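Local coordinates for protein GDSL-esterase (Pseudoalteromonas sp., PDB 3HP4) that hydrolyses ester bonds as a GDSL-family (SGNH hydrolase) esterase from a psychrotrophic bacterium, and may act on lysophospholipids, at residues 107-112 and 142-147; 146-151 and 168-173; 3-8 and 37-42. All coordinates share one frame; numbering follows the deposited sequence.

Overall arrangement
The three contacts lie in one domain, built on a five-stranded parallel sheet flanked by helices. Contact 3 comes first along the chain and pairs strand 3-9 with edge strand 39-43, one of the two outermost. Contacts 1 and 2 follow. Contact 1 sits where strand 105-109 leaves the same sheet and meets the loop after strand 139-141. Contact 2 carries that loop on to helix 166-183, so the two share Leu146 and Asp147. Their centres are about 10 Å apart, and Phe144 touches Ile170 between them. Contact 3 touches neither; its centre is about 18 Å from that of contact 1 and 20 Å from that of contact 2. Contacts 1 and 2 thus tie the sheet to the last helix.

Contact 1: residues 107-112 and 142-147; sequences ALMEIY and NFFMLD
The ring of Phe143 has a backbone carbon over its face: CA of Ile111 stands 4.1 Å from the centroid and only 8° off the ring normal. This is a CH-pi contact. Ile111 CG2 lies over the same face, and Ile111 CD1 is 3.8 Å from Phe143 CE1. Met145 CB, from the same segment as Phe143, lies over the opposite face, so the ring is sandwiched between Ile111 and Met145. With CG anti to the backbone N (chi1 -170°), Phe143 is carried alongside residues 110-112, and its CB comes within 3.1 Å of Glu110 O. At the ring edge, in its plane, sits Met109 SD, 4.0 Å from Phe143 CD1. The Met109 chain bends at chi3 (-72°), and its CE reaches Phe144 CD2 at 3.6 Å. The sulfur itself makes Met-aromatic contacts with both rings, at the edge of Phe143 and obliquely to Phe144. The setting is the end of strand 105-109 in the parallel sheet of the SGNH hydrolase fold. Both phenylalanines also touch Leu12, which follows the serine seen here with covalently bound monoethylphosphonate. Nearer the surface, Tyr112 slides past Phe143 in the opposite direction, and Leu146 CD2 lies over one face of the tyrosine ring, 4.1 Å from its centroid. No direct hydrogen bond crosses. A water accepts from Phe143 N at 2.9 Å and donates to Asn142 OD1 at 2.7 Å.

Contact 2: residues 146-151 and 168-173; sequences LDIAGK and PLIRDE
Leu169 is the first residue of helical segment 168-173 to meet the loop 146-151. Its CB lies 3.9 Å from Ile148 CD1, so the base of the leucine does the touching. Ile170 comes next. Its side chain meets Ile148 at about a right angle, with CG1 4.1 Å from Ile148 CG1. In Ile148 the CG1 branch, set beside the backbone N (chi1 -61°), reaches across with its CD1 end to both residues. Leu154 adds to this apolar patch, and Trp24 and Phe144 pack on Ile170. Arg171 and Asp172 make no contact with the loop and pair with each other. The guanidinium grips the carboxylate side-on, NE to OD1 at 2.9 Å and NH2 to OD2 at 3.1 Å. Both oxygens lie close to the guanidinium plane, but the carboxylate is turned out of it, and NE comes at OD1 from above the carboxylate plane. CA of Pro168 lies over one face of the guanidinium. Glu173, one turn on from Leu169, points back at the loop. In the modelled conformer its OE1 accepts from a water at 2.8 Å, and the same water accepts from Asp147 N. On the loop side, Ile148 to Lys151 form a type I beta turn, and Lys151 NZ donates to Asp147 O at 2.9 Å. The chain between these two segments carries a D-x-x-H sequence ahead of helix 166-183, consistent with the motif that in SGNH hydrolases supplies the catalytic aspartate and histidine.

Contact 3: residues 3-8 and 37-42; sequences NTILIL and SDIVLI
Strands 3-9 and 39-43 are the two strands of a beta-alpha-beta crossover, joined through helix 24-34. Thr4 to Leu6 pair in parallel with Val40 to Ile42; the short strands 3-8 and 39-42 run at 20° to each other. Val40 N donates to Asn3 O. Ile5 then bonds twice to the same strand, its N to Val40 O and its O to Ile42 N, each at 2.8 Å. Ile7 N closes the ladder on Ile42 O, also at 2.8 Å and nearly straight. On one face, Ile5 lies side by side with Leu41, pointing the same way, and its CD1 meets Ile39 CG2 at 3.8 Å. Helix 24-34 packs on this face through Leu41 and Ile39. On the other face Thr4 CG2 meets Ile42 CD1 at 3.6 Å, while Leu6 CD1 touches Ile42 CG2. Thr4 OG1 bonds to Asp2 and to a water that also donates to Asp38 O. Ser37 OG accepts from Ile39 N in an ST turn. At the next residue, Asp38, OD1 accepts from Asn3 ND2 at 3.0 Å, on the syn side of the carboxylate and 29° out of its plane. With an alanine here in place of Asn3 the amide is gone, and the Asp38 carboxylate is likely to lose its direct partner on strand 3-9. With chi1 at 65°, Asp38 swings its carboxylate to the amide. A second water accepts from Asn3 ND2 at 2.7 Å and bonds weakly to Asp38 OD2.

Contact 1: residues 107-112 and 142-147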
loop_
_atom_site.group_PDB
_atom_site.type_symbol
_atom_site.label_atom_id
_atom_site.label_comp_id
_atom_site.label_asym_id
_atom_site.label_seq_id
_atom_site.Cartn_x
_atom_site.Cartn_y
_atom_site.Cartn_z
ATOM N N ALA A 107 1.813 8.887 -2.011
ATOM C CA ALA A 107 1.564 8.484 -0.621
ATOM C C ALA A 107 2.251 7.193 -0.374
ATOM O O ALA A 107 2.431 6.351 -1.280
ATOM C CB ALA A 107 0.041 8.344 -0.382
ATOM N N LEU A 108 2.646 6.997 0.881
ATOM C CA LEU A 108 3.328 5.817 1.360
ATOM C C LEU A 108 2.593 5.293 2.573
ATOM O O LEU A 108 2.468 6.027 3.557
ATOM C CB LEU A 108 4.753 6.297 1.774
ATOM C CG LEU A 108 5.698 5.263 2.272
ATOM C CD1 LEU A 108 6.026 4.161 1.219
ATOM C CD2 LEU A 108 7.007 5.903 2.766
ATOM N N MET A 109 2.151 4.052 2.542
ATOM C CA MET A 109 1.511 3.469 3.731
ATOM C C MET A 109 2.544 2.981 4.727
ATOM O O MET A 109 3.494 2.251 4.364
ATOM C CB MET A 109 0.614 2.313 3.307
ATOM C CG MET A 109 -0.253 1.812 4.468
ATOM S SD MET A 109 -1.536 0.688 3.937
ATOM C CE MET A 109 -2.597 1.876 3.107
ATOM N N GLU A 110 2.393 3.356 5.973
ATOM C CA GLU A 110 3.145 2.817 7.128
ATOM C C GLU A 110 2.882 1.303 7.176
ATOM O O GLU A 110 1.697 0.915 7.033
ATOM C CB GLU A 110 2.682 3.547 8.421
ATOM C CG GLU A 110 3.640 3.309 9.553
ATOM C CD GLU A 110 3.336 4.199 10.660
ATOM O OE1 GLU A 110 2.071 4.377 10.933
ATOM O OE2 GLU A 110 4.291 4.748 11.185
ATOM N N ILE A 111 3.871 0.467 7.386
ATOM C CA ILE A 111 3.667 -0.995 7.475
ATOM C C ILE A 111 4.186 -1.427 8.837
ATOM O O ILE A 111 5.191 -0.864 9.334
ATOM C CB ILE A 111 4.400 -1.714 6.364
ATOM C CG1 ILE A 111 4.110 -1.173 4.976
ATOM C CG2 ILE A 111 4.097 -3.236 6.406
ATOM C CD1 ILE A 111 2.599 -1.298 4.483
ATOM N N TYR A 112 3.511 -2.389 9.475
ATOM C CA TYR A 112 3.941 -3.027 10.717
ATOM C C TYR A 112 4.091 -4.505 10.459
ATOM O O TYR A 112 3.379 -5.066 9.623
ATOM C CB TYR A 112 2.879 -2.823 11.844
ATOM C CG TYR A 112 2.776 -1.371 12.348
ATOM C CD1 TYR A 112 3.190 -0.992 13.636
ATOM C CD2 TYR A 112 2.227 -0.395 11.564
ATOM C CE1 TYR A 112 3.048 0.367 14.002
ATOM C CE2 TYR A 112 2.088 0.928 11.991
ATOM C CZ TYR A 112 2.511 1.257 13.169
ATOM O OH TYR A 112 2.367 2.675 13.483
ATOM N N ASN A 142 -2.053 5.615 7.358
ATOM C CA ASN A 142 -2.178 4.596 8.392
ATOM C C ASN A 142 -2.265 3.166 7.790
ATOM O O ASN A 142 -2.869 2.990 6.740
ATOM C CB ASN A 142 -3.482 4.862 9.217
ATOM C CG ASN A 142 -3.517 4.121 10.506
ATOM O OD1 ASN A 142 -2.658 4.158 11.289
ATOM N ND2 ASN A 142 -4.654 3.399 10.678
ATOM N N PHE A 143 -1.654 2.216 8.477
ATOM C CA PHE A 143 -1.695 0.790 7.977
ATOM C C PHE A 143 -3.101 0.238 8.193
ATOM O O PHE A 143 -3.554 0.105 9.330
ATOM C CB PHE A 143 -0.700 0.011 8.765
ATOM C CG PHE A 143 -0.419 -1.408 8.253
ATOM C CD1 PHE A 143 -0.479 -1.687 6.911
ATOM C CD2 PHE A 143 -0.030 -2.397 9.134
ATOM C CE1 PHE A 143 -0.166 -2.982 6.449
ATOM C CE2 PHE A 143 0.294 -3.684 8.635
ATOM C CZ PHE A 143 0.209 -3.920 7.305
ATOM N N PHE A 144 -3.759 -0.178 7.120
ATOM C CA PHE A 144 -5.130 -0.668 7.260
ATOM C C PHE A 144 -5.245 -1.984 7.956
ATOM O O PHE A 144 -6.348 -2.340 8.378
ATOM C CB PHE A 144 -5.868 -0.696 5.891
ATOM C CG PHE A 144 -5.243 -1.567 4.810
ATOM C CD1 PHE A 144 -5.248 -2.955 4.907
ATOM C CD2 PHE A 144 -4.720 -0.965 3.669
ATOM C CE1 PHE A 144 -4.701 -3.711 3.853
ATOM C CE2 PHE A 144 -4.186 -1.746 2.621
ATOM C CZ PHE A 144 -4.193 -3.120 2.730
ATOM N N MET A 145 -4.144 -2.726 8.153
ATOM C CA MET A 145 -4.210 -4.013 8.842
ATOM C C MET A 145 -4.278 -3.916 10.347
ATOM O O MET A 145 -4.547 -4.898 11.010
ATOM C CB MET A 145 -3.029 -4.888 8.459
ATOM C CG MET A 145 -3.128 -5.387 7.006
ATOM S SD MET A 145 -4.608 -6.407 6.643
ATOM C CE MET A 145 -4.395 -7.827 7.746
ATOM N N LEU A 146 -3.953 -2.749 10.914
ATOM C CA LEU A 146 -3.887 -2.674 12.374
ATOM C C LEU A 146 -5.156 -3.084 13.097
ATOM O O LEU A 146 -5.117 -3.712 14.130
ATOM C CB LEU A 146 -3.484 -1.252 12.798
ATOM C CG LEU A 146 -2.013 -0.914 12.467
ATOM C CD1 LEU A 146 -1.802 0.640 12.582
ATOM C CD2 LEU A 146 -1.060 -1.663 13.304
ATOM N N ASP A 147 -6.283 -2.697 12.529
ATOM C CA ASP A 147 -7.595 -2.982 13.110
ATOM C C ASP A 147 -8.215 -4.240 12.546
ATOM O O ASP A 147 -9.405 -4.518 12.828
ATOM C CB ASP A 147 -8.551 -1.812 12.834
ATOM C CG ASP A 147 -8.138 -0.550 13.540
ATOM O OD1 ASP A 147 -7.209 -0.601 14.368
ATOM O OD2 ASP A 147 -8.732 0.508 13.242
HETATM O O HOH W 1 -0.159 3.203 10.732
#

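Contact 2: residues 146-151 and 168-173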
loop_
_atom_site.group_PDB
_atom_site.type_symbol
_atom_site.label_atom_id
_atom_site.label_comp_id
_atom_site.label_asym_id
_atom_site.label_seq_id
_atom_site.Cartn_x
_atom_site.Cartn_y
_atom_site.Cartn_z
ATOM N N LEU A 146 -3.953 -2.749 10.914
ATOM C CA LEU A 146 -3.887 -2.674 12.374
ATOM C C LEU A 146 -5.156 -3.084 13.097
ATOM O O LEU A 146 -5.117 -3.712 14.130
ATOM C CB LEU A 146 -3.484 -1.252 12.798
ATOM C CG LEU A 146 -2.013 -0.914 12.467
ATOM C CD1 LEU A 146 -1.802 0.640 12.582
ATOM C CD2 LEU A 146 -1.060 -1.663 13.304
ATOM N N ASP A 147 -6.283 -2.697 12.529
ATOM C CA ASP A 147 -7.595 -2.982 13.110
ATOM C C ASP A 147 -8.215 -4.240 12.546
ATOM O O ASP A 147 -9.405 -4.518 12.828
ATOM C CB ASP A 147 -8.551 -1.812 12.834
ATOM C CG ASP A 147 -8.138 -0.550 13.540
ATOM O OD1 ASP A 147 -7.209 -0.601 14.368
ATOM O OD2 ASP A 147 -8.732 0.508 13.242
ATOM N N ILE A 148 -7.474 -4.997 11.726
ATOM C CA ILE A 148 -7.982 -6.194 11.065
ATOM C C ILE A 148 -7.281 -7.422 11.631
ATOM O O ILE A 148 -7.966 -8.431 11.995
ATOM C CB ILE A 148 -7.680 -6.128 9.540
ATOM C CG1 ILE A 148 -8.367 -4.919 8.883
ATOM C CG2 ILE A 148 -8.118 -7.449 8.855
ATOM C CD1 ILE A 148 -9.863 -5.006 8.846
ATOM N N ALA A 149 -5.950 -7.379 11.761
ATOM C CA ALA A 149 -5.149 -8.593 12.028
ATOM C C ALA A 149 -5.405 -9.286 13.352
ATOM O O ALA A 149 -5.198 -10.498 13.429
ATOM C CB ALA A 149 -3.662 -8.324 11.872
ATOM N N GLY A 150 -5.927 -8.564 14.345
ATOM C CA GLY A 150 -6.265 -9.180 15.660
ATOM C C GLY A 150 -7.648 -9.823 15.739
ATOM O O GLY A 150 -8.014 -10.360 16.787
ATOM N N LYS A 151 -8.408 -9.767 14.654
ATOM C CA LYS A 151 -9.766 -10.323 14.565
ATOM C C LYS A 151 -9.742 -11.608 13.760
ATOM O O LYS A 151 -9.610 -11.587 12.534
ATOM C CB LYS A 151 -10.723 -9.303 13.954
ATOM C CG LYS A 151 -11.118 -8.150 14.901
ATOM C CD LYS A 151 -10.239 -6.997 14.931
ATOM C CE LYS A 151 -11.075 -5.817 15.420
ATOM N NZ LYS A 151 -10.249 -4.627 15.561
ATOM N N PRO A 168 -14.586 -5.314 2.967
ATOM C CA PRO A 168 -15.399 -4.077 3.125
ATOM C C PRO A 168 -14.856 -3.157 4.218
ATOM O O PRO A 168 -14.945 -1.934 4.114
ATOM C CB PRO A 168 -16.810 -4.586 3.487
ATOM C CG PRO A 168 -16.810 -5.983 3.014
ATOM C CD PRO A 168 -15.417 -6.537 3.072
ATOM N N LEU A 169 -14.274 -3.753 5.270
ATOM C CA LEU A 169 -13.694 -2.944 6.328
ATOM C C LEU A 169 -12.476 -2.179 5.832
ATOM O O LEU A 169 -12.294 -1.000 6.103
ATOM C CB LEU A 169 -13.350 -3.831 7.548
ATOM C CG LEU A 169 -14.596 -4.438 8.205
ATOM C CD1 LEU A 169 -14.138 -5.567 9.108
ATOM C CD2 LEU A 169 -15.274 -3.349 9.031
ATOM N N ILE A 170 -11.607 -2.863 5.104
ATOM C CA ILE A 170 -10.433 -2.205 4.536
ATOM C C ILE A 170 -10.885 -1.127 3.509
ATOM O O ILE A 170 -10.321 -0.031 3.507
ATOM C CB ILE A 170 -9.497 -3.197 3.866
ATOM C CG1 ILE A 170 -8.931 -4.170 4.932
ATOM C CG2 ILE A 170 -8.338 -2.479 3.152
ATOM C CD1 ILE A 170 -8.220 -5.358 4.321
ATOM N N ARG A 171 -11.917 -1.413 2.696
ATOM C CA ARG A 171 -12.445 -0.438 1.750
ATOM C C ARG A 171 -12.779 0.824 2.512
ATOM O O ARG A 171 -12.420 1.924 2.053
ATOM C CB ARG A 171 -13.723 -1.000 1.148
ATOM C CG ARG A 171 -14.517 0.058 0.337
ATOM C CD ARG A 171 -15.983 -0.394 0.099
ATOM N NE ARG A 171 -16.680 -0.437 1.383
ATOM C CZ ARG A 171 -17.698 -1.230 1.662
ATOM N NH1 ARG A 171 -18.167 -2.069 0.752
ATOM N NH2 ARG A 171 -18.161 -1.220 2.908
ATOM N N ASP A 172 -13.459 0.711 3.647
ATOM C CA ASP A 172 -13.892 1.928 4.318
ATOM C C ASP A 172 -12.721 2.685 4.944
ATOM O O ASP A 172 -12.669 3.928 4.931
ATOM C CB ASP A 172 -14.973 1.632 5.323
ATOM C CG ASP A 172 -16.277 1.212 4.629
ATOM O OD1 ASP A 172 -16.475 1.578 3.456
ATOM O OD2 ASP A 172 -17.102 0.517 5.257
ATOM N N GLU A 173 -11.695 1.985 5.458
ATOM C CA GLU A 173 -10.509 2.682 5.954
ATOM C C GLU A 173 -9.741 3.371 4.837
ATOM O O GLU A 173 -9.128 4.423 5.007
ATOM C CB GLU A 173 -9.553 1.720 6.698
ATOM C CG GLU A 173 -10.112 1.162 7.968
ATOM C CD GLU A 173 -9.137 0.254 8.690
ATOM O OE1 GLU A 173 -7.936 0.664 8.847
ATOM O OE2 GLU A 173 -9.618 -0.857 9.097
HETATM O O HOH W 2 -6.018 -0.080 10.794
#

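Contact 3: residues 3-8 and 37-42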
loop_
_atom_site.group_PDB
_atom_site.type_symbol
_atom_site.label_atom_id
_atom_site.label_comp_id
_atom_site.label_asym_id
_atom_site.label_seq_id
_atom_site.Cartn_x
_atom_site.Cartn_y
_atom_site.Cartn_z
ATOM N N ASN A 3 -8.416 12.310 -10.577
ATOM C CA ASN A 3 -7.773 11.715 -9.479
ATOM C C ASN A 3 -7.627 10.279 -9.816
ATOM O O ASN A 3 -8.403 9.449 -9.344
ATOM C CB ASN A 3 -8.598 11.907 -8.218
ATOM C CG ASN A 3 -8.535 13.345 -7.720
ATOM O OD1 ASN A 3 -7.459 13.822 -7.327
ATOM N ND2 ASN A 3 -9.635 14.003 -7.739
ATOM N N THR A 4 -6.575 9.985 -10.554
ATOM C CA THR A 4 -6.287 8.614 -10.939
ATOM C C THR A 4 -5.126 8.122 -10.070
ATOM O O THR A 4 -3.980 8.655 -10.177
ATOM C CB THR A 4 -5.906 8.602 -12.399
ATOM O OG1 THR A 4 -7.033 9.042 -13.179
ATOM C CG2 THR A 4 -5.514 7.183 -12.813
ATOM N N ILE A 5 -5.389 7.090 -9.311
ATOM C CA ILE A 5 -4.437 6.628 -8.282
ATOM C C ILE A 5 -3.924 5.256 -8.660
ATOM O O ILE A 5 -4.696 4.307 -8.722
ATOM C CB ILE A 5 -5.126 6.538 -6.886
ATOM C CG1 ILE A 5 -5.777 7.841 -6.537
ATOM C CG2 ILE A 5 -4.027 6.175 -5.850
ATOM C CD1 ILE A 5 -6.573 7.799 -5.181
ATOM N N LEU A 6 -2.624 5.150 -8.896
ATOM C CA LEU A 6 -1.965 3.851 -9.094
ATOM C C LEU A 6 -1.666 3.245 -7.746
ATOM O O LEU A 6 -0.923 3.863 -6.944
ATOM C CB LEU A 6 -0.669 4.095 -9.891
ATOM C CG LEU A 6 0.132 2.825 -10.199
ATOM C CD1 LEU A 6 -0.595 2.001 -11.268
ATOM C CD2 LEU A 6 1.525 3.186 -10.710
ATOM N N ILE A 7 -2.203 2.070 -7.468
ATOM C CA ILE A 7 -2.030 1.345 -6.191
ATOM C C ILE A 7 -0.864 0.386 -6.400
ATOM O O ILE A 7 -1.013 -0.607 -7.151
ATOM C CB ILE A 7 -3.340 0.556 -5.803
ATOM C CG1 ILE A 7 -4.570 1.459 -5.802
ATOM C CG2 ILE A 7 -3.211 -0.150 -4.412
ATOM C CD1 ILE A 7 -4.523 2.557 -4.701
ATOM N N LEU A 8 0.275 0.663 -5.795
ATOM C CA LEU A 8 1.468 -0.170 -5.969
ATOM C C LEU A 8 1.624 -0.949 -4.669
ATOM O O LEU A 8 2.329 -0.548 -3.749
ATOM C CB LEU A 8 2.661 0.723 -6.267
ATOM C CG LEU A 8 3.916 0.016 -6.777
ATOM C CD1 LEU A 8 3.716 -0.419 -8.248
ATOM C CD2 LEU A 8 5.106 0.971 -6.634
ATOM N N SER A 37 -18.087 10.007 -7.561
ATOM C CA SER A 37 -16.656 10.390 -7.429
ATOM C C SER A 37 -15.891 10.420 -8.753
ATOM O O SER A 37 -16.278 9.723 -9.714
ATOM C CB SER A 37 -15.993 9.296 -6.613
ATOM O OG SER A 37 -14.615 9.595 -6.369
ATOM N N ASP A 38 -14.883 11.248 -8.817
ATOM C CA ASP A 38 -14.027 11.128 -9.998
ATOM C C ASP A 38 -12.792 10.294 -9.725
ATOM O O ASP A 38 -11.899 10.253 -10.571
ATOM C CB ASP A 38 -13.650 12.511 -10.509
ATOM C CG ASP A 38 -12.801 13.298 -9.547
ATOM O OD1 ASP A 38 -12.407 12.954 -8.434
ATOM O OD2 ASP A 38 -12.438 14.436 -10.012
ATOM N N ILE A 39 -12.680 9.639 -8.599
ATOM C CA ILE A 39 -11.451 8.884 -8.327
ATOM C C ILE A 39 -11.487 7.574 -9.110
ATOM O O ILE A 39 -12.468 6.842 -9.138
ATOM C CB ILE A 39 -11.357 8.600 -6.826
ATOM C CG1 ILE A 39 -11.219 9.941 -6.080
ATOM C CG2 ILE A 39 -10.121 7.737 -6.527
ATOM C CD1 ILE A 39 -11.358 9.840 -4.527
ATOM N N VAL A 40 -10.353 7.265 -9.761
ATOM C CA VAL A 40 -10.183 5.974 -10.458
ATOM C C VAL A 40 -8.964 5.303 -9.873
ATOM O O VAL A 40 -7.879 5.872 -9.863
ATOM C CB VAL A 40 -10.020 6.205 -11.951
ATOM C CG1 VAL A 40 -9.700 4.872 -12.620
ATOM C CG2 VAL A 40 -11.290 6.821 -12.522
ATOM N N LEU A 41 -9.136 4.082 -9.416
ATOM C CA LEU A 41 -8.019 3.270 -8.897
ATOM C C LEU A 41 -7.482 2.350 -9.966
ATOM O O LEU A 41 -8.256 1.713 -10.678
ATOM C CB LEU A 41 -8.498 2.429 -7.714
ATOM C CG LEU A 41 -9.195 3.246 -6.612
ATOM C CD1 LEU A 41 -9.590 2.261 -5.491
ATOM C CD2 LEU A 41 -8.317 4.312 -6.061
ATOM N N ILE A 42 -6.164 2.292 -10.090
ATOM C CA ILE A 42 -5.522 1.322 -11.005
ATOM C C ILE A 42 -4.730 0.403 -10.119
ATOM O O ILE A 42 -3.760 0.830 -9.477
ATOM C CB ILE A 42 -4.597 2.019 -12.026
ATOM C CG1 ILE A 42 -5.358 3.063 -12.849
ATOM C CG2 ILE A 42 -3.889 0.946 -12.895
ATOM C CD1 ILE A 42 -4.381 3.914 -13.733
HETATM O O HOH W 3 -9.746 10.072 -12.428
HETATM O O HOH W 4 -10.675 16.454 -7.843
#